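Local structure of phosphoribosylaminoimidazole carboxylase, ATPase subunit (Thermotoga maritima, 3AX6) at residues Leu124-Gln137 with Val149-Ala161. The protein probably catalyses the ATP-dependent carboxylation of 5-aminoimidazole ribonucleotide with bicarbonate, giving N5-carboxyaminoimidazole ribonucleotide in purine biosynthesis. Sequence-based numbering, arbitrary orientation.
Sequences LESDVREFGFPVVQ and VFIIKNEKDLENA
I152 O receives the N-H of V135 (N to O 3.1 Å), which comes from above its carbonyl plane, and P134 CA adds a C-H...O contact at 3.3 Å. In return I152 N donates to V135 O. Q137 and F150 form the next hydrogen-bonded pair, and Q137 N reaches F150 O at 2.7 Å in a nearly straight bond (173°). The F133 ring packs against residues 152-155. N154 CA sits over one ring face, 3.7 Å from the centroid, as a CH-pi contact; I152 O lies at the ring edge, and I152 CG2 touches CE2 of F133. With an alanine in place of F133, N154 CA and I152 CG2 would probably lose the aromatic surface they rest on, leaving a gap beside them. With CG1 anti to the carbonyl carbon (chi1 -57°) and the chain extended beyond it, I152 CD1 reaches V128 CG1 (3.7 Å). L158 splits its methyls: CD1 meets E125 CG at 3.6 Å, while CD2 packs on V128 CG2. On the solvent-exposed side one water donates to both E125 OE1 and E155 OE1. Q137 OE1 accepts from I162 N. This is an antiparallel beta hairpin with helix 124-129 packed on one face, within the ATP-grasp domain; V136, on the other face, touches the bound ADP.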
loop_
_atom_site.group_PDB
_atom_site.type_symbol
_atom_site.label_atom_id
_atom_site.label_comp_id
_atom_site.label_asym_id
_atom_site.label_seq_id
_atom_site.Cartn_x
_atom_site.Cartn_y
_atom_site.Cartn_z
ATOM N N LEU A 124 -37.068 27.155 20.147
ATOM C CA LEU A 124 -35.763 27.775 19.941
ATOM C C LEU A 124 -35.412 28.911 20.888
ATOM O O LEU A 124 -34.464 28.810 21.665
ATOM C CB LEU A 124 -35.632 28.279 18.502
ATOM C CG LEU A 124 -34.252 28.864 18.182
ATOM C CD1 LEU A 124 -33.221 27.748 18.181
ATOM C CD2 LEU A 124 -34.281 29.564 16.840
ATOM N N GLU A 125 -36.175 29.994 20.816
ATOM C CA GLU A 125 -35.916 31.160 21.649
ATOM C C GLU A 125 -35.920 30.874 23.142
ATOM O O GLU A 125 -35.023 31.307 23.850
ATOM C CB GLU A 125 -36.917 32.272 21.337
ATOM C CG GLU A 125 -36.532 33.617 21.936
ATOM C CD GLU A 125 -37.316 34.770 21.337
ATOM O OE1 GLU A 125 -37.021 35.931 21.692
ATOM O OE2 GLU A 125 -38.225 34.521 20.513
ATOM N N SER A 126 -36.917 30.145 23.625
ATOM C CA SER A 126 -36.985 29.836 25.049
ATOM C C SER A 126 -35.863 28.902 25.493
ATOM O O SER A 126 -35.289 29.083 26.568
ATOM C CB SER A 126 -38.339 29.211 25.395
ATOM O OG SER A 126 -38.426 28.919 26.782
ATOM N N ASP A 127 -35.551 27.904 24.668
ATOM C CA ASP A 127 -34.501 26.949 25.002
ATOM C C ASP A 127 -33.115 27.577 25.088
ATOM O O ASP A 127 -32.384 27.341 26.050
ATOM C CB ASP A 127 -34.479 25.792 23.997
ATOM C CG ASP A 127 -35.648 24.839 24.177
ATOM O OD1 ASP A 127 -35.973 24.501 25.333
ATOM O OD2 ASP A 127 -36.230 24.416 23.159
ATOM N N VAL A 128 -32.745 28.369 24.086
ATOM C CA VAL A 128 -31.436 29.012 24.100
ATOM C C VAL A 128 -31.300 29.858 25.358
ATOM O O VAL A 128 -30.243 29.879 25.987
ATOM C CB VAL A 128 -31.223 29.922 22.862
ATOM C CG1 VAL A 128 -31.144 29.083 21.603
ATOM C CG2 VAL A 128 -32.352 30.923 22.748
ATOM N N ARG A 129 -32.386 30.541 25.722
ATOM C CA ARG A 129 -32.423 31.404 26.901
ATOM C C ARG A 129 -31.976 30.675 28.165
ATOM O O ARG A 129 -31.111 31.158 28.890
ATOM C CB ARG A 129 -33.836 31.948 27.121
ATOM C CG ARG A 129 -34.424 32.738 25.960
ATOM C CD ARG A 129 -34.436 34.231 26.215
ATOM N NE ARG A 129 -33.118 34.830 26.048
ATOM C CZ ARG A 129 -32.839 36.100 26.321
ATOM N NH1 ARG A 129 -31.613 36.569 26.138
ATOM N NH2 ARG A 129 -33.790 36.900 26.787
ATOM N N GLU A 130 -32.568 29.515 28.433
ATOM C CA GLU A 130 -32.206 28.760 29.628
ATOM C C GLU A 130 -30.800 28.190 29.511
ATOM O O GLU A 130 -30.302 27.537 30.430
ATOM C CB GLU A 130 -33.209 27.629 29.880
ATOM C CG GLU A 130 -33.081 26.426 28.957
ATOM C CD GLU A 130 -34.137 25.367 29.241
ATOM O OE1 GLU A 130 -34.088 24.293 28.606
ATOM O OE2 GLU A 130 -35.017 25.613 30.095
ATOM N N PHE A 131 -30.166 28.441 28.370
ATOM C CA PHE A 131 -28.809 27.966 28.123
ATOM C C PHE A 131 -27.831 29.126 28.286
ATOM O O PHE A 131 -26.726 28.952 28.800
ATOM C CB PHE A 131 -28.704 27.386 26.708
ATOM C CG PHE A 131 -28.273 25.944 26.672
ATOM C CD1 PHE A 131 -26.998 25.574 27.088
ATOM C CD2 PHE A 131 -29.140 24.958 26.215
ATOM C CE1 PHE A 131 -26.594 24.240 27.045
ATOM C CE2 PHE A 131 -28.750 23.626 26.168
ATOM C CZ PHE A 131 -27.472 23.264 26.584
ATOM N N GLY A 132 -28.248 30.309 27.843
ATOM C CA GLY A 132 -27.398 31.478 27.948
ATOM C C GLY A 132 -26.462 31.647 26.768
ATOM O O GLY A 132 -25.997 30.671 26.180
ATOM N N PHE A 133 -26.177 32.894 26.423
ATOM C CA PHE A 133 -25.295 33.198 25.308
ATOM C C PHE A 133 -23.820 33.176 25.725
ATOM O O PHE A 133 -23.459 33.640 26.810
ATOM C CB PHE A 133 -25.644 34.570 24.721
ATOM C CG PHE A 133 -27.070 34.691 24.251
ATOM C CD1 PHE A 133 -28.013 35.376 25.011
ATOM C CD2 PHE A 133 -27.470 34.125 23.038
ATOM C CE1 PHE A 133 -29.332 35.502 24.571
ATOM C CE2 PHE A 133 -28.786 34.244 22.591
ATOM C CZ PHE A 133 -29.716 34.934 23.358
ATOM N N PRO A 134 -22.945 32.637 24.859
ATOM C CA PRO A 134 -23.301 32.073 23.558
ATOM C C PRO A 134 -23.643 30.601 23.700
ATOM O O PRO A 134 -23.284 29.967 24.695
ATOM C CB PRO A 134 -22.032 32.273 22.754
ATOM C CG PRO A 134 -20.981 31.965 23.783
ATOM C CD PRO A 134 -21.481 32.737 24.995
ATOM N N VAL A 135 -24.340 30.063 22.707
ATOM C CA VAL A 135 -24.704 28.651 22.710
ATOM C C VAL A 135 -24.563 28.113 21.284
ATOM O O VAL A 135 -24.728 28.848 20.312
ATOM C CB VAL A 135 -26.144 28.431 23.229
ATOM C CG1 VAL A 135 -27.154 28.956 22.234
ATOM C CG2 VAL A 135 -26.366 26.960 23.502
ATOM N N VAL A 136 -24.241 26.831 21.165
ATOM C CA VAL A 136 -24.055 26.222 19.855
ATOM C C VAL A 136 -25.261 25.413 19.399
ATOM O O VAL A 136 -25.757 24.551 20.126
ATOM C CB VAL A 136 -22.822 25.304 19.850
ATOM C CG1 VAL A 136 -22.523 24.838 18.435
ATOM C CG2 VAL A 136 -21.637 26.035 20.431
ATOM N N GLN A 137 -25.733 25.707 18.192
ATOM C CA GLN A 137 -26.866 24.999 17.609
ATOM C C GLN A 137 -26.359 24.073 16.496
ATOM O O GLN A 137 -25.513 24.457 15.686
ATOM C CB GLN A 137 -27.893 25.986 17.033
ATOM C CG GLN A 137 -29.057 25.287 16.328
ATOM C CD GLN A 137 -29.970 26.235 15.569
ATOM O OE1 GLN A 137 -29.512 27.073 14.795
ATOM N NE2 GLN A 137 -31.274 26.088 15.776
ATOM N N VAL A 149 -23.370 23.921 11.680
ATOM C CA VAL A 149 -23.197 24.385 13.053
ATOM C C VAL A 149 -23.312 25.907 13.132
ATOM O O VAL A 149 -22.696 26.633 12.345
ATOM C CB VAL A 149 -21.827 23.969 13.635
ATOM C CG1 VAL A 149 -20.696 24.627 12.852
ATOM C CG2 VAL A 149 -21.754 24.362 15.100
ATOM N N PHE A 150 -24.103 26.388 14.084
ATOM C CA PHE A 150 -24.296 27.819 14.242
ATOM C C PHE A 150 -24.118 28.236 15.699
ATOM O O PHE A 150 -24.685 27.638 16.608
ATOM C CB PHE A 150 -25.698 28.211 13.753
ATOM C CG PHE A 150 -25.954 29.698 13.750
ATOM C CD1 PHE A 150 -27.138 30.212 14.272
ATOM C CD2 PHE A 150 -25.021 30.581 13.216
ATOM C CE1 PHE A 150 -27.391 31.582 14.263
ATOM C CE2 PHE A 150 -25.266 31.956 13.202
ATOM C CZ PHE A 150 -26.455 32.455 13.728
ATOM N N ILE A 151 -23.315 29.265 15.915
ATOM C CA ILE A 151 -23.084 29.759 17.260
ATOM C C ILE A 151 -23.993 30.962 17.517
ATOM O O ILE A 151 -23.804 32.031 16.937
ATOM C CB ILE A 151 -21.614 30.165 17.444
ATOM C CG1 ILE A 151 -20.711 28.966 17.133
ATOM C CG2 ILE A 151 -21.385 30.636 18.866
ATOM C CD1 ILE A 151 -19.230 29.284 17.120
ATOM N N ILE A 152 -24.995 30.768 18.371
ATOM C CA ILE A 152 -25.929 31.837 18.710
ATOM C C ILE A 152 -25.295 32.739 19.776
ATOM O O ILE A 152 -25.350 32.446 20.973
ATOM C CB ILE A 152 -27.265 31.253 19.230
ATOM C CG1 ILE A 152 -27.859 30.321 18.173
ATOM C CG2 ILE A 152 -28.258 32.377 19.532
ATOM C CD1 ILE A 152 -29.152 29.655 18.579
ATOM N N LYS A 153 -24.690 33.833 19.326
ATOM C CA LYS A 153 -24.023 34.774 20.218
ATOM C C LYS A 153 -24.971 35.711 20.970
ATOM O O LYS A 153 -24.639 36.189 22.053
ATOM C CB LYS A 153 -23.002 35.591 19.425
ATOM C CG LYS A 153 -21.982 34.728 18.669
ATOM C CD LYS A 153 -21.028 35.566 17.829
ATOM C CE LYS A 153 -21.770 36.377 16.771
ATOM N NZ LYS A 153 -22.511 35.520 15.803
ATOM N N ASN A 154 -26.148 35.963 20.402
ATOM C CA ASN A 154 -27.143 36.839 21.024
ATOM C C ASN A 154 -28.513 36.679 20.365
ATOM O O ASN A 154 -28.697 35.817 19.506
ATOM C CB ASN A 154 -26.691 38.296 20.922
ATOM C CG ASN A 154 -26.224 38.669 19.527
ATOM O OD1 ASN A 154 -26.961 38.527 18.551
ATOM N ND2 ASN A 154 -24.993 39.151 19.429
ATOM N N GLU A 155 -29.471 37.507 20.770
ATOM C CA GLU A 155 -30.822 37.464 20.209
ATOM C C GLU A 155 -30.834 37.591 18.687
ATOM O O GLU A 155 -31.487 36.811 17.995
ATOM C CB GLU A 155 -31.683 38.587 20.789
ATOM C CG GLU A 155 -32.292 38.308 22.145
ATOM C CD GLU A 155 -33.181 39.448 22.611
ATOM O OE1 GLU A 155 -33.973 39.236 23.554
ATOM O OE2 GLU A 155 -33.083 40.557 22.038
ATOM N N LYS A 156 -30.120 38.591 18.175
ATOM C CA LYS A 156 -30.058 38.833 16.739
ATOM C C LYS A 156 -29.818 37.566 15.927
ATOM O O LYS A 156 -30.370 37.410 14.836
ATOM C CB LYS A 156 -28.957 39.851 16.414
ATOM C CG LYS A 156 -29.294 41.302 16.753
ATOM C CD LYS A 156 -30.455 41.853 15.914
ATOM C CE LYS A 156 -30.150 41.903 14.410
ATOM N NZ LYS A 156 -30.169 40.563 13.744
ATOM N N ASP A 157 -28.999 36.663 16.453
ATOM C CA ASP A 157 -28.693 35.439 15.733
ATOM C C ASP A 157 -29.842 34.441 15.670
ATOM O O ASP A 157 -29.815 33.519 14.858
ATOM C CB ASP A 157 -27.443 34.777 16.320
ATOM C CG ASP A 157 -26.187 35.588 16.063
ATOM O OD1 ASP A 157 -26.214 36.452 15.164
ATOM O OD2 ASP A 157 -25.172 35.364 16.748
ATOM N N LEU A 158 -30.860 34.624 16.505
ATOM C CA LEU A 158 -31.995 33.708 16.480
ATOM C C LEU A 158 -32.761 33.790 15.156
ATOM O O LEU A 158 -33.489 32.861 14.790
ATOM C CB LEU A 158 -32.935 33.989 17.651
ATOM C CG LEU A 158 -32.372 33.695 19.046
ATOM C CD1 LEU A 158 -33.472 33.867 20.080
ATOM C CD2 LEU A 158 -31.822 32.278 19.101
ATOM N N GLU A 159 -32.587 34.897 14.436
ATOM C CA GLU A 159 -33.256 35.097 13.151
ATOM C C GLU A 159 -32.600 34.280 12.053
ATOM O O GLU A 159 -33.271 33.802 11.135
ATOM C CB GLU A 159 -33.230 36.576 12.753
ATOM C CG GLU A 159 -34.424 37.383 13.242
ATOM C CD GLU A 159 -35.741 36.873 12.678
ATOM O OE1 GLU A 159 -36.206 35.795 13.107
ATOM O OE2 GLU A 159 -36.309 37.549 11.796
ATOM N N ASN A 160 -31.283 34.123 12.157
ATOM C CA ASN A 160 -30.504 33.373 11.177
ATOM C C ASN A 160 -30.199 31.969 11.700
ATOM O O ASN A 160 -29.298 31.289 11.204
ATOM C CB ASN A 160 -29.198 34.112 10.883
ATOM C CG ASN A 160 -29.417 35.590 10.597
ATOM O OD1 ASN A 160 -30.016 36.307 11.402
ATOM N ND2 ASN A 160 -28.927 36.054 9.449
ATOM N N ALA A 161 -30.954 31.540 12.705
ATOM C CA ALA A 161 -30.762 30.224 13.294
ATOM C C ALA A 161 -31.062 29.128 12.282
ATOM O O ALA A 161 -31.715 29.367 11.265
ATOM C CB ALA A 161 -31.651 30.065 14.515
HETATM O O HOH W 1 -34.857 36.716 23.707
#